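DUF1436 domain-containing protein (Neisseria meningitidis, PDB 2GKP) is of unknown function but belongs to a family of CDI immunity proteins, so it probably neutralises a toxin of contact-dependent growth inhibition by binding it. Local coordinates at residues 19-24 and 99-104; 106-111 and 132-137; 27-32 and 64-69; 33-38 and 76-81. All coordinates share one frame; numbering follows the deposited sequence. Where two conformers were deposited one is given.

Contact 1: residues 19-24 and 99-104; sequences NERALI and LGYKTR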
loop_
_atom_site.group_PDB
_atom_site.type_symbol
_atom_site.label_atom_id
_atom_site.label_comp_id
_atom_site.label_asym_id
_atom_site.label_seq_id
_atom_site.Cartn_x
_atom_site.Cartn_y
_atom_site.Cartn_z
ATOM N N ASN A 19 6.416 -10.349 0.582
ATOM C CA ASN A 19 7.215 -11.377 -0.089
ATOM C C ASN A 19 7.693 -12.381 0.943
ATOM O O ASN A 19 7.140 -12.427 2.053
ATOM C CB ASN A 19 8.325 -10.753 -0.987
ATOM C CG ASN A 19 9.446 -10.055 -0.211
ATOM O OD1 ASN A 19 10.342 -9.393 -0.820
ATOM N ND2 ASN A 19 9.448 -10.225 1.104
ATOM N N GLU A 20 8.680 -13.203 0.590
ATOM C CA GLU A 20 9.064 -14.230 1.546
ATOM C C GLU A 20 9.850 -13.691 2.740
ATOM O O GLU A 20 10.166 -14.465 3.660
ATOM C CB GLU A 20 9.849 -15.378 0.865
ATOM C CG GLU A 20 11.315 -15.064 0.480
ATOM C CD GLU A 20 11.483 -14.152 -0.718
ATOM O OE1 GLU A 20 10.475 -13.843 -1.418
ATOM O OE2 GLU A 20 12.659 -13.778 -0.959
ATOM N N ARG A 21 10.185 -12.393 2.742
ATOM C CA ARG A 21 10.926 -11.831 3.894
ATOM C C ARG A 21 10.148 -10.835 4.732
ATOM O O ARG A 21 10.525 -10.608 5.864
ATOM C CB ARG A 21 12.230 -11.223 3.467
ATOM C CG ARG A 21 13.220 -12.267 2.951
ATOM C CD ARG A 21 14.607 -11.670 2.694
ATOM N NE ARG A 21 15.370 -12.679 1.936
ATOM C CZ ARG A 21 16.485 -12.463 1.238
ATOM N NH1 ARG A 21 17.088 -11.282 1.282
ATOM N NH2 ARG A 21 16.972 -13.465 0.506
ATOM N N ALA A 22 9.102 -10.203 4.179
ATOM C CA ALA A 22 8.478 -9.117 4.904
ATOM C C ALA A 22 7.118 -8.771 4.390
ATOM O O ALA A 22 6.788 -9.020 3.215
ATOM C CB ALA A 22 9.354 -7.860 4.804
ATOM N N LEU A 23 6.356 -8.134 5.275
ATOM C CA LEU A 23 5.207 -7.285 4.898
ATOM C C LEU A 23 5.685 -5.829 4.799
ATOM O O LEU A 23 6.550 -5.435 5.575
ATOM C CB LEU A 23 4.088 -7.372 5.946
ATOM C CG LEU A 23 3.756 -8.765 6.478
ATOM C CD1 LEU A 23 2.661 -8.667 7.538
ATOM C CD2 LEU A 23 3.305 -9.667 5.330
ATOM N N ILE A 24 5.167 -5.072 3.824
ATOM C CA ILE A 24 5.650 -3.724 3.550
ATOM C C ILE A 24 4.404 -2.863 3.371
ATOM O O ILE A 24 3.669 -3.002 2.398
ATOM C CB ILE A 24 6.550 -3.703 2.291
ATOM C CG1 ILE A 24 7.653 -4.780 2.380
ATOM C CG2 ILE A 24 7.129 -2.294 2.132
ATOM C CD1 ILE A 24 7.983 -5.433 1.087
ATOM N N LEU A 99 16.151 -5.425 3.420
ATOM C CA LEU A 99 15.688 -6.805 3.481
ATOM C C LEU A 99 16.755 -7.808 3.073
ATOM O O LEU A 99 16.458 -9.003 3.029
ATOM C CB LEU A 99 14.400 -7.012 2.651
ATOM C CG LEU A 99 13.178 -6.261 3.206
ATOM C CD1 LEU A 99 12.031 -6.478 2.237
ATOM C CD2 LEU A 99 12.817 -6.797 4.564
ATOM N N GLY A 100 17.977 -7.366 2.823
ATOM C CA GLY A 100 19.076 -8.313 2.567
ATOM C C GLY A 100 19.197 -8.807 1.124
ATOM O O GLY A 100 19.770 -9.868 0.876
ATOM N N TYR A 101 18.615 -8.085 0.167
ATOM C CA TYR A 101 18.670 -8.496 -1.246
ATOM C C TYR A 101 19.756 -7.759 -1.987
ATOM O O TYR A 101 20.059 -6.587 -1.724
ATOM C CB TYR A 101 17.347 -8.204 -1.963
ATOM C CG TYR A 101 16.173 -9.024 -1.497
ATOM C CD1 TYR A 101 16.014 -10.355 -1.875
ATOM C CD2 TYR A 101 15.197 -8.461 -0.686
ATOM C CE1 TYR A 101 14.937 -11.098 -1.462
ATOM C CE2 TYR A 101 14.132 -9.213 -0.242
ATOM C CZ TYR A 101 13.976 -10.513 -0.649
ATOM O OH TYR A 101 12.882 -11.232 -0.228
ATOM N N LYS A 102 20.391 -8.496 -2.895
ATOM C CA LYS A 102 21.423 -7.964 -3.758
ATOM C C LYS A 102 20.939 -7.693 -5.169
ATOM O O LYS A 102 21.636 -7.012 -5.928
ATOM C CB LYS A 102 22.634 -8.941 -3.803
ATOM C CG LYS A 102 23.159 -9.193 -2.392
ATOM C CD LYS A 102 23.778 -7.968 -1.738
ATOM C CE LYS A 102 24.079 -8.177 -0.242
ATOM N NZ LYS A 102 22.919 -8.575 0.628
ATOM N N THR A 103 19.783 -8.228 -5.540
ATOM C CA THR A 103 19.187 -8.007 -6.866
ATOM C C THR A 103 17.730 -7.629 -6.714
ATOM O O THR A 103 17.032 -8.136 -5.851
ATOM C CB THR A 103 19.285 -9.244 -7.832
ATOM O OG1 THR A 103 18.465 -10.324 -7.380
ATOM C CG2 THR A 103 20.715 -9.746 -7.971
ATOM N N ARG A 104 17.259 -6.718 -7.564
ATOM C CA ARG A 104 15.819 -6.436 -7.589
ATOM C C ARG A 104 15.022 -7.653 -8.032
ATOM O O ARG A 104 13.858 -7.798 -7.651
ATOM C CB ARG A 104 15.487 -5.193 -8.448
ATOM C CG ARG A 104 15.700 -5.369 -9.928
ATOM C CD ARG A 104 15.914 -4.031 -10.596
ATOM N NE ARG A 104 14.713 -3.212 -10.548
ATOM C CZ ARG A 104 14.732 -1.880 -10.534
ATOM N NH1 ARG A 104 13.592 -1.212 -10.534
ATOM N NH2 ARG A 104 15.886 -1.182 -10.485
#

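Contact 2: residues 106-111 and 132-137; sequences ALFKNM and KLEAWD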
loop_
_atom_site.group_PDB
_atom_site.type_symbol
_atom_site.label_atom_id
_atom_site.label_comp_id
_atom_site.label_asym_id
_atom_site.label_seq_id
_atom_site.Cartn_x
_atom_site.Cartn_y
_atom_site.Cartn_z
ATOM N N ALA A 106 15.362 -10.716 -7.070
ATOM C CA ALA A 106 15.045 -11.471 -5.871
ATOM C C ALA A 106 14.069 -10.705 -5.004
ATOM O O ALA A 106 13.156 -11.292 -4.452
ATOM C CB ALA A 106 16.349 -11.776 -5.089
ATOM N N LEU A 107 14.241 -9.390 -4.865
ATOM C CA LEU A 107 13.295 -8.612 -4.045
ATOM C C LEU A 107 11.849 -8.823 -4.527
ATOM O O LEU A 107 10.926 -8.993 -3.699
ATOM C CB LEU A 107 13.668 -7.121 -4.150
ATOM C CG LEU A 107 12.642 -6.139 -3.567
ATOM C CD1 LEU A 107 12.490 -6.333 -2.056
ATOM C CD2 LEU A 107 13.044 -4.715 -3.920
ATOM N N PHE A 108 11.653 -8.781 -5.848
ATOM C CA PHE A 108 10.325 -8.765 -6.385
ATOM C C PHE A 108 9.742 -10.133 -6.689
ATOM O O PHE A 108 8.530 -10.234 -6.852
ATOM C CB PHE A 108 10.249 -7.893 -7.641
ATOM C CG PHE A 108 10.342 -6.412 -7.366
ATOM C CD1 PHE A 108 9.282 -5.747 -6.757
ATOM C CD2 PHE A 108 11.489 -5.697 -7.689
ATOM C CE1 PHE A 108 9.358 -4.371 -6.515
ATOM C CE2 PHE A 108 11.569 -4.370 -7.449
ATOM C CZ PHE A 108 10.520 -3.689 -6.883
ATOM N N LYS A 109 10.595 -11.160 -6.793
ATOM C CA LYS A 109 10.150 -12.455 -7.327
ATOM C C LYS A 109 8.811 -12.946 -6.783
ATOM O O LYS A 109 7.932 -13.349 -7.572
ATOM C CB LYS A 109 11.224 -13.554 -7.161
ATOM C CG LYS A 109 10.883 -14.811 -7.938
ATOM C CD LYS A 109 11.816 -15.989 -7.674
ATOM C CE LYS A 109 11.227 -17.240 -8.302
ATOM N NZ LYS A 109 10.181 -17.812 -7.426
ATOM N N ASN A 110 8.656 -12.905 -5.463
ATOM C CA ASN A 110 7.467 -13.475 -4.824
ATOM C C ASN A 110 6.587 -12.412 -4.193
ATOM O O ASN A 110 5.790 -12.714 -3.272
ATOM C CB ASN A 110 7.878 -14.486 -3.765
ATOM C CG ASN A 110 8.750 -15.589 -4.343
ATOM O OD1 ASN A 110 8.362 -16.244 -5.306
ATOM N ND2 ASN A 110 9.918 -15.813 -3.752
HETATM N N MSE A 111 6.758 -11.167 -4.655
HETATM C CA MSE A 111 6.064 -10.047 -4.018
HETATM C C MSE A 111 4.611 -9.966 -4.492
HETATM O O MSE A 111 4.332 -9.796 -5.669
HETATM C CB MSE A 111 6.801 -8.729 -4.224
HETATM C CG MSE A 111 6.200 -7.589 -3.437
HETATM SE SE MSE A 111 7.170 -5.934 -3.697
HETATM C CE MSE A 111 8.764 -6.312 -2.657
ATOM N N LYS A 132 3.605 -8.831 -13.823
ATOM C CA LYS A 132 4.921 -8.587 -14.356
ATOM C C LYS A 132 5.879 -8.507 -13.194
ATOM O O LYS A 132 5.434 -8.363 -12.067
ATOM C CB LYS A 132 4.933 -7.275 -15.138
ATOM C CG LYS A 132 4.235 -7.364 -16.488
ATOM C CD LYS A 132 4.404 -6.164 -17.395
ATOM C CE LYS A 132 3.597 -6.440 -18.675
ATOM N NZ LYS A 132 3.665 -5.174 -19.532
ATOM N N LEU A 133 7.183 -8.521 -13.475
ATOM C CA LEU A 133 8.168 -8.566 -12.420
ATOM C C LEU A 133 7.887 -7.499 -11.346
ATOM O O LEU A 133 7.886 -7.770 -10.142
ATOM C CB LEU A 133 9.615 -8.482 -13.011
ATOM C CG LEU A 133 9.994 -9.540 -14.118
ATOM C CD1 LEU A 133 11.246 -9.248 -15.000
ATOM C CD2 LEU A 133 10.034 -10.997 -13.574
ATOM N N GLU A 134 7.622 -6.269 -11.788
ATOM C CA GLU A 134 7.411 -5.131 -10.878
ATOM C C GLU A 134 6.039 -4.479 -11.064
ATOM O O GLU A 134 5.893 -3.246 -10.942
ATOM C CB GLU A 134 8.534 -4.094 -11.021
ATOM C CG GLU A 134 9.908 -4.762 -10.784
ATOM C CD GLU A 134 11.105 -3.829 -10.862
ATOM O OE1 GLU A 134 10.966 -2.599 -10.761
ATOM O OE2 GLU A 134 12.229 -4.350 -11.052
ATOM N N ALA A 135 5.023 -5.262 -11.374
ATOM C CA ALA A 135 3.676 -4.707 -11.539
ATOM C C ALA A 135 2.584 -5.686 -11.171
ATOM O O ALA A 135 2.767 -6.879 -11.276
ATOM C CB ALA A 135 3.490 -4.196 -12.939
ATOM N N TRP A 136 1.455 -5.138 -10.726
ATOM C CA TRP A 136 0.344 -5.918 -10.207
ATOM C C TRP A 136 -0.931 -5.377 -10.796
ATOM O O TRP A 136 -1.101 -4.141 -10.832
ATOM C CB TRP A 136 0.292 -5.758 -8.669
ATOM C CG TRP A 136 1.546 -6.275 -8.016
ATOM C CD1 TRP A 136 1.740 -7.570 -7.565
ATOM C CD2 TRP A 136 2.776 -5.581 -7.794
ATOM N NE1 TRP A 136 2.991 -7.692 -7.037
ATOM C CE2 TRP A 136 3.667 -6.505 -7.180
ATOM C CE3 TRP A 136 3.202 -4.264 -8.025
ATOM C CZ2 TRP A 136 4.978 -6.169 -6.828
ATOM C CZ3 TRP A 136 4.508 -3.914 -7.674
ATOM C CH2 TRP A 136 5.386 -4.878 -7.091
ATOM N N ASP A 137 -1.820 -6.246 -11.246
ATOM C CA ASP A 137 -3.069 -5.853 -11.882
ATOM C C ASP A 137 -4.211 -6.477 -11.093
ATOM O O ASP A 137 -4.061 -7.489 -10.373
ATOM C CB ASP A 137 -3.141 -6.380 -13.329
ATOM C CG ASP A 137 -2.331 -5.547 -14.333
ATOM O OD1 ASP A 137 -1.840 -4.430 -14.025
ATOM O OD2 ASP A 137 -2.176 -6.025 -15.476
#

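Contact 3: residues 27-32 and 64-69; sequences TWSGFG and NSRTFV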
loop_
_atom_site.group_PDB
_atom_site.type_symbol
_atom_site.label_atom_id
_atom_site.label_comp_id
_atom_site.label_asym_id
_atom_site.label_seq_id
_atom_site.Cartn_x
_atom_site.Cartn_y
_atom_site.Cartn_z
ATOM N N THR A 27 1.876 4.271 2.723
ATOM C CA THR A 27 0.898 5.319 2.380
ATOM C C THR A 27 0.920 5.621 0.877
ATOM O O THR A 27 1.993 5.690 0.284
ATOM C CB THR A 27 1.273 6.624 3.116
ATOM O OG1 THR A 27 1.100 6.397 4.513
ATOM C CG2 THR A 27 0.362 7.802 2.702
ATOM N N TRP A 28 -0.270 5.783 0.283
ATOM C CA TRP A 28 -0.405 6.266 -1.099
ATOM C C TRP A 28 -1.028 7.664 -1.066
ATOM O O TRP A 28 -1.766 8.012 -0.123
ATOM C CB TRP A 28 -1.348 5.322 -1.851
ATOM C CG TRP A 28 -0.779 4.002 -2.251
ATOM C CD1 TRP A 28 0.222 3.284 -1.616
ATOM C CD2 TRP A 28 -1.226 3.193 -3.325
ATOM N NE1 TRP A 28 0.445 2.090 -2.280
ATOM C CE2 TRP A 28 -0.434 2.007 -3.322
ATOM C CE3 TRP A 28 -2.196 3.362 -4.324
ATOM C CZ2 TRP A 28 -0.585 1.012 -4.281
ATOM C CZ3 TRP A 28 -2.359 2.345 -5.269
ATOM C CH2 TRP A 28 -1.552 1.192 -5.234
ATOM N N SER A 29 -0.751 8.464 -2.102
ATOM C CA SER A 29 -1.313 9.804 -2.206
ATOM C C SER A 29 -1.629 10.077 -3.664
ATOM O O SER A 29 -1.319 9.258 -4.549
ATOM C CB SER A 29 -0.299 10.846 -1.697
ATOM O OG SER A 29 -0.046 10.647 -0.302
ATOM N N GLY A 30 -2.220 11.252 -3.923
ATOM C CA GLY A 30 -2.534 11.585 -5.307
ATOM C C GLY A 30 -3.701 12.524 -5.404
ATOM O O GLY A 30 -4.063 13.200 -4.431
ATOM N N PHE A 31 -4.268 12.596 -6.612
ATOM C CA PHE A 31 -5.513 13.296 -6.845
ATOM C C PHE A 31 -6.114 12.581 -8.054
ATOM O O PHE A 31 -5.442 12.420 -9.084
ATOM C CB PHE A 31 -5.305 14.790 -7.198
ATOM C CG PHE A 31 -6.546 15.412 -7.749
ATOM C CD1 PHE A 31 -7.579 15.802 -6.884
ATOM C CD2 PHE A 31 -6.735 15.514 -9.143
ATOM C CE1 PHE A 31 -8.789 16.280 -7.376
ATOM C CE2 PHE A 31 -7.930 15.994 -9.646
ATOM C CZ PHE A 31 -8.951 16.408 -8.784
ATOM N N GLY A 32 -7.366 12.143 -7.913
ATOM C CA GLY A 32 -8.028 11.399 -8.978
ATOM C C GLY A 32 -7.605 9.958 -9.022
ATOM O O GLY A 32 -8.435 9.057 -8.951
ATOM N N ASN A 64 -2.158 9.073 6.749
ATOM C CA ASN A 64 -1.183 9.957 6.123
ATOM C C ASN A 64 -1.388 10.171 4.615
ATOM O O ASN A 64 -0.663 10.938 3.996
ATOM C CB ASN A 64 0.247 9.445 6.344
ATOM C CG ASN A 64 0.733 9.686 7.737
ATOM O OD1 ASN A 64 0.330 10.654 8.369
ATOM N ND2 ASN A 64 1.615 8.832 8.223
ATOM N N SER A 65 -2.373 9.489 4.032
ATOM C CA SER A 65 -2.631 9.613 2.596
ATOM C C SER A 65 -2.990 11.044 2.198
ATOM O O SER A 65 -3.967 11.608 2.728
ATOM C CB SER A 65 -3.752 8.643 2.219
ATOM O OG SER A 65 -4.126 8.767 0.844
ATOM N N ARG A 66 -2.249 11.603 1.237
ATOM C CA ARG A 66 -2.468 13.005 0.858
ATOM C C ARG A 66 -3.344 13.076 -0.398
ATOM O O ARG A 66 -3.163 12.292 -1.359
ATOM C CB ARG A 66 -1.148 13.741 0.611
ATOM C CG ARG A 66 -0.273 13.856 1.823
ATOM C CD ARG A 66 1.025 14.661 1.516
ATOM N NE ARG A 66 1.973 14.009 0.609
ATOM C CZ ARG A 66 2.925 14.638 -0.083
ATOM N NH1 ARG A 66 3.050 15.970 -0.040
ATOM N NH2 ARG A 66 3.764 13.968 -0.853
ATOM N N THR A 67 -4.298 14.009 -0.399
ATOM C CA THR A 67 -5.042 14.327 -1.618
ATOM C C THR A 67 -4.639 15.728 -2.039
ATOM O O THR A 67 -4.785 16.687 -1.267
ATOM C CB THR A 67 -6.565 14.277 -1.378
ATOM O OG1 THR A 67 -6.956 12.937 -1.070
ATOM C CG2 THR A 67 -7.341 14.740 -2.619
ATOM N N PHE A 68 -4.070 15.810 -3.232
ATOM C CA PHE A 68 -3.625 17.125 -3.751
ATOM C C PHE A 68 -4.760 17.878 -4.409
ATOM O O PHE A 68 -5.751 17.284 -4.783
ATOM C CB PHE A 68 -2.456 16.968 -4.728
ATOM C CG PHE A 68 -1.375 16.083 -4.209
ATOM C CD1 PHE A 68 -0.750 16.397 -3.010
ATOM C CD2 PHE A 68 -1.002 14.936 -4.890
ATOM C CE1 PHE A 68 0.235 15.579 -2.497
ATOM C CE2 PHE A 68 -0.034 14.103 -4.374
ATOM C CZ PHE A 68 0.582 14.422 -3.179
ATOM N N VAL A 69 -4.597 19.202 -4.527
ATOM C CA VAL A 69 -5.385 20.019 -5.440
ATOM C C VAL A 69 -4.704 19.864 -6.799
ATOM O O VAL A 69 -3.489 19.989 -6.918
ATOM C CB VAL A 69 -5.380 21.488 -4.954
ATOM C CG1 VAL A 69 -5.908 22.433 -6.067
ATOM C CG2 VAL A 69 -6.206 21.587 -3.678
HETATM O O HOH W 1 2.694 6.547 6.797
#

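Contact 4: residues 33-38 and 76-81; sequences RYAPDH and QDFFDT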
loop_
_atom_site.group_PDB
_atom_site.type_symbol
_atom_site.label_atom_id
_atom_site.label_comp_id
_atom_site.label_asym_id
_atom_site.label_seq_id
_atom_site.Cartn_x
_atom_site.Cartn_y
_atom_site.Cartn_z
ATOM N N ARG A 33 -6.301 9.736 -9.171
ATOM C CA ARG A 33 -5.703 8.415 -9.030
ATOM C C ARG A 33 -4.573 8.511 -8.005
ATOM O O ARG A 33 -3.937 9.589 -7.849
ATOM C CB ARG A 33 -5.160 7.883 -10.370
ATOM C CG ARG A 33 -6.213 7.782 -11.467
ATOM C CD ARG A 33 -5.665 7.193 -12.774
ATOM N NE ARG A 33 -5.667 5.730 -12.754
ATOM C CZ ARG A 33 -6.687 4.950 -13.120
ATOM N NH1 ARG A 33 -6.537 3.617 -13.103
ATOM N NH2 ARG A 33 -7.869 5.458 -13.473
ATOM N N TYR A 34 -4.315 7.375 -7.339
ATOM C CA TYR A 34 -3.348 7.340 -6.250
ATOM C C TYR A 34 -2.199 6.377 -6.506
ATOM O O TYR A 34 -2.298 5.441 -7.323
ATOM C CB TYR A 34 -4.062 7.000 -4.934
ATOM C CG TYR A 34 -4.959 8.121 -4.478
ATOM C CD1 TYR A 34 -4.602 8.891 -3.378
ATOM C CD2 TYR A 34 -6.130 8.455 -5.158
ATOM C CE1 TYR A 34 -5.416 9.927 -2.943
ATOM C CE2 TYR A 34 -6.938 9.519 -4.717
ATOM C CZ TYR A 34 -6.571 10.239 -3.623
ATOM O OH TYR A 34 -7.376 11.291 -3.176
ATOM N N ALA A 35 -1.117 6.609 -5.777
ATOM C CA ALA A 35 0.106 5.817 -5.970
ATOM C C ALA A 35 0.975 5.894 -4.741
ATOM O O ALA A 35 0.790 6.786 -3.910
ATOM C CB ALA A 35 0.877 6.270 -7.228
ATOM N N PRO A 36 1.915 4.948 -4.594
ATOM C CA PRO A 36 2.787 5.002 -3.413
ATOM C C PRO A 36 3.401 6.381 -3.220
ATOM O O PRO A 36 3.887 6.984 -4.195
ATOM C CB PRO A 36 3.855 3.964 -3.748
ATOM C CG PRO A 36 3.118 2.940 -4.564
ATOM C CD PRO A 36 2.166 3.749 -5.432
ATOM N N ASP A 37 3.388 6.875 -1.987
ATOM C CA ASP A 37 3.894 8.236 -1.696
ATOM C C ASP A 37 5.192 8.080 -0.897
ATOM O O ASP A 37 5.162 7.847 0.327
ATOM C CB ASP A 37 2.857 9.010 -0.894
ATOM C CG ASP A 37 3.259 10.448 -0.659
ATOM O OD1 ASP A 37 4.402 10.786 -0.987
ATOM O OD2 ASP A 37 2.450 11.212 -0.105
ATOM N N HIS A 38 6.321 8.174 -1.588
ATOM C CA HIS A 38 7.608 7.915 -0.939
ATOM C C HIS A 38 8.035 9.037 0.009
ATOM O O HIS A 38 9.111 8.969 0.602
ATOM C CB HIS A 38 8.673 7.543 -1.983
ATOM C CG HIS A 38 8.294 6.347 -2.792
ATOM N ND1 HIS A 38 8.035 5.118 -2.228
ATOM C CD2 HIS A 38 8.041 6.215 -4.119
ATOM C CE1 HIS A 38 7.668 4.268 -3.173
ATOM N NE2 HIS A 38 7.674 4.905 -4.332
ATOM N N GLN A 76 1.898 18.555 -9.190
ATOM C CA GLN A 76 2.827 18.483 -10.311
ATOM C C GLN A 76 4.078 17.663 -9.958
ATOM O O GLN A 76 4.540 16.816 -10.751
ATOM C CB GLN A 76 3.229 19.890 -10.762
ATOM C CG GLN A 76 2.072 20.693 -11.348
ATOM C CD GLN A 76 2.523 22.112 -11.606
ATOM O OE1 GLN A 76 3.659 22.327 -12.020
ATOM N NE2 GLN A 76 1.662 23.089 -11.321
ATOM N N ASP A 77 4.616 17.917 -8.763
ATOM C CA ASP A 77 5.794 17.187 -8.280
ATOM C C ASP A 77 5.535 15.690 -8.166
ATOM O O ASP A 77 6.373 14.866 -8.620
ATOM C CB ASP A 77 6.269 17.763 -6.937
ATOM C CG ASP A 77 7.560 17.124 -6.458
ATOM O OD1 ASP A 77 8.653 17.664 -6.727
ATOM O OD2 ASP A 77 7.469 16.086 -5.817
ATOM N N PHE A 78 4.371 15.359 -7.602
ATOM C CA PHE A 78 4.010 13.953 -7.390
ATOM C C PHE A 78 3.857 13.159 -8.683
ATOM O O PHE A 78 4.208 11.978 -8.750
ATOM C CB PHE A 78 2.733 13.845 -6.556
ATOM C CG PHE A 78 2.480 12.455 -6.031
ATOM C CD1 PHE A 78 3.196 11.961 -4.939
ATOM C CD2 PHE A 78 1.510 11.654 -6.599
ATOM C CE1 PHE A 78 2.935 10.679 -4.453
ATOM C CE2 PHE A 78 1.269 10.362 -6.130
ATOM C CZ PHE A 78 1.990 9.890 -5.062
ATOM N N PHE A 79 3.358 13.824 -9.732
ATOM C CA PHE A 79 3.084 13.118 -10.985
ATOM C C PHE A 79 4.140 13.351 -12.081
ATOM O O PHE A 79 4.003 12.875 -13.203
ATOM C CB PHE A 79 1.650 13.412 -11.471
ATOM C CG PHE A 79 0.579 12.737 -10.627
ATOM C CD1 PHE A 79 0.268 11.398 -10.850
ATOM C CD2 PHE A 79 -0.098 13.410 -9.615
ATOM C CE1 PHE A 79 -0.702 10.768 -10.093
ATOM C CE2 PHE A 79 -1.084 12.756 -8.829
ATOM C CZ PHE A 79 -1.372 11.447 -9.080
ATOM N N ASP A 80 5.206 14.078 -11.725
ATOM C CA ASP A 80 6.314 14.314 -12.653
ATOM C C ASP A 80 7.006 13.007 -12.986
ATOM O O ASP A 80 7.412 12.295 -12.082
ATOM C CB ASP A 80 7.350 15.241 -12.026
ATOM C CG ASP A 80 8.492 15.587 -12.994
ATOM O OD1 ASP A 80 8.244 16.270 -14.028
ATOM O OD2 ASP A 80 9.636 15.147 -12.745
ATOM N N THR A 81 7.162 12.717 -14.271
ATOM C CA THR A 81 7.706 11.445 -14.743
ATOM C C THR A 81 9.092 11.142 -14.166
ATOM O O THR A 81 9.334 10.060 -13.628
ATOM C CB THR A 81 7.724 11.420 -16.279
ATOM O OG1 THR A 81 6.364 11.574 -16.742
ATOM C CG2 THR A 81 8.288 10.105 -16.797
#

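Contact 1: residues 19-24 and 99-104
The hydroxyl of Tyr101 donates to the carboxylate of Glu20, OH to OE2 2.7 Å, at the turn of the beta hairpin formed by strands 11-18 and 23-30. OE2 sits at the edge of the ring, whereas the hydroxyl meets the carboxylate from above, 67° out of its plane; the second oxygen, OE1, is taken by Asn110. One face of the same ring carries the guanidinium of Arg21, a cation-pi stack with centres 3.8 Å apart and planes only 2° from parallel. Extended from CG to NE, the arginine runs antiparallel to the tyrosine side chain, one over the other. Its group reaches the end of helix 81-99, where NH1 donates within the guanidinium plane to Leu99 O at 2.9 Å, with 165° at the hydrogen. One arginine thus holds both the ring and the helix end. Beside this polar grip lies a small apolar patch against Ile44 of strand 34-45, in which Leu99 presses its CD2 branch on Ala22 CB at 3.6 Å.

Contact 2: residues 106-111 and 132-137
A type I turn from Phe108 to Met111 takes the chain off helix 104-108 and sets Phe108 beside the bend at Leu133 that leads into strand 135-138, their CA atoms 6.4 Å apart. Phe108 CB packs on Leu133 O at 3.4 Å, and its ring is sandwiched. Over one face, offset toward the rim, lies Glu134 CG, 3.7 Å from the ring centroid in a CH-pi contact; the opposite face has Leu107 CD2. With its chain extended beyond CG, Glu134 also spreads its carboxylate over the phenyl ring, planes 17° apart and CD 3.5 Å from Phe108 CE2. Trp136 stands across Phe108 at about a right angle and turns its edge to it, CH2 to CD1 4.0 Å. At the indole edge too, the N-H of NE1 is donated to Met111 O at 2.8 Å, nearly straight at 167°, in the indole plane but approaching from above the carbonyl plane. Met111 is selenomethionine with two conformers; in the one given, SE lies 3.8 Å from Trp136 CZ2, an oblique Met-aromatic contact that is doubtful for the other. His130 stacks on the indole, and Lys17 adds a cation-pi contact. The Glu134 oxygens are paired elsewhere, OE2 with Arg104 and OE1 with Tyr88, which probably helps the carboxylate to lie against a hydrocarbon ring and favours its ionised form.

Contact 3: residues 27-32 and 64-69
Phe31 turns the edge of its ring toward Thr67 CG2, and its CD1 also packs 3.2 Å from Phe68 O. Phe68 in turn sets its ring edge over the guanidinium face of Arg66, with CE1 3.6 Å above that plane, while CZ reaches Ser29 CB at 4.0 Å. Between these groups the two backbones run nearly parallel and form a single parallel beta bridge at Gly30 and Thr67. Gly30 N donates to Arg66 O at 2.9 Å, and Phe68 N returns a bond of the same length to Gly30 O. Further back, side chains take over from backbone. Ser29 OG, anti to its own carbonyl carbon (chi1 -64°), accepts Arg66 N at 2.9 Å, and Ser65 OG donates to Trp28 O at 2.7 Å. Asp37 OD2 ties in both Ser29 OG and Arg66 NE. At the far end a water links Thr27 OG1 to Asn64 ND2, and Thr27 OG1 also bonds Ala61 O of helix 51-63. Strand 23-30 lies between strands 11-18 and 34-45 in the antiparallel sheet; loop 64-69, which follows helix 51-63, pairs with its C-terminal end, and the Phe68 ring packs against helix 73-79.

Contact 4: residues 33-38 and 76-81
Phe78 fills the tight half of this contact, pushing the tip of its ring into the backbone of strand 34-45. Its CZ meets Ala35 O at 3.5 Å and Pro36 O at 3.6 Å, while CE1 lies 3.8 Å from Asp37 OD1; Ala35 O and Asp37 OD1 both sit at the ring edge, near its plane. The ring points there because CG stands anti to the backbone N (chi1 -167°), carrying it off helix 73-79 toward the strand. The Asp37 carboxylate is turned steeply, 77° from the ring plane. Ala35 CB adds a looser apolar touch on Phe78 CE2 at 4.3 Å. Outward, the contact shrinks to a single touch, though a close one: Phe79 is partly exposed and reaches the exposed Arg33 through its edge alone, CZ to Arg33 O 3.4 Å. One face of its ring is backed by Phe78 CD2, making a short aromatic step from surface to interior, where Phe78 meets Phe68. Without a hydrogen bond between them, the segments meet mainly through aromatic C-H edges turned to oxygen atoms, a pairing that is probably weakly favourable electrostatically. Asp37 has its polar partners elsewhere, among them Ser29 and Leu39 N.

How the contacts relate
The four contacts fall into two pairs on one antiparallel sheet. Contacts 1 and 2 have centres 11 Å apart and are linked through the Arg104 to Glu134 salt bridge, NE to OE2 2.8 Å. Contacts 3 and 4, centres 8 Å apart, share a probable hydrogen bond between Ser29 OG and Asp37 OD2 at 2.6 Å, and another between Thr67 OG1 and Tyr34 OH. Strand 23-30 serves both contact 1 and contact 3, whose centres are 26 Å apart on opposite sides of the chain's centre; helix 81-99 leads from contact 4 to contact 1. A bound sodium ion lies, between nearest atoms, about 3 Å from the side chain of Trp28 in contact 3 and about 4 Å from that of Pro36 in contact 4.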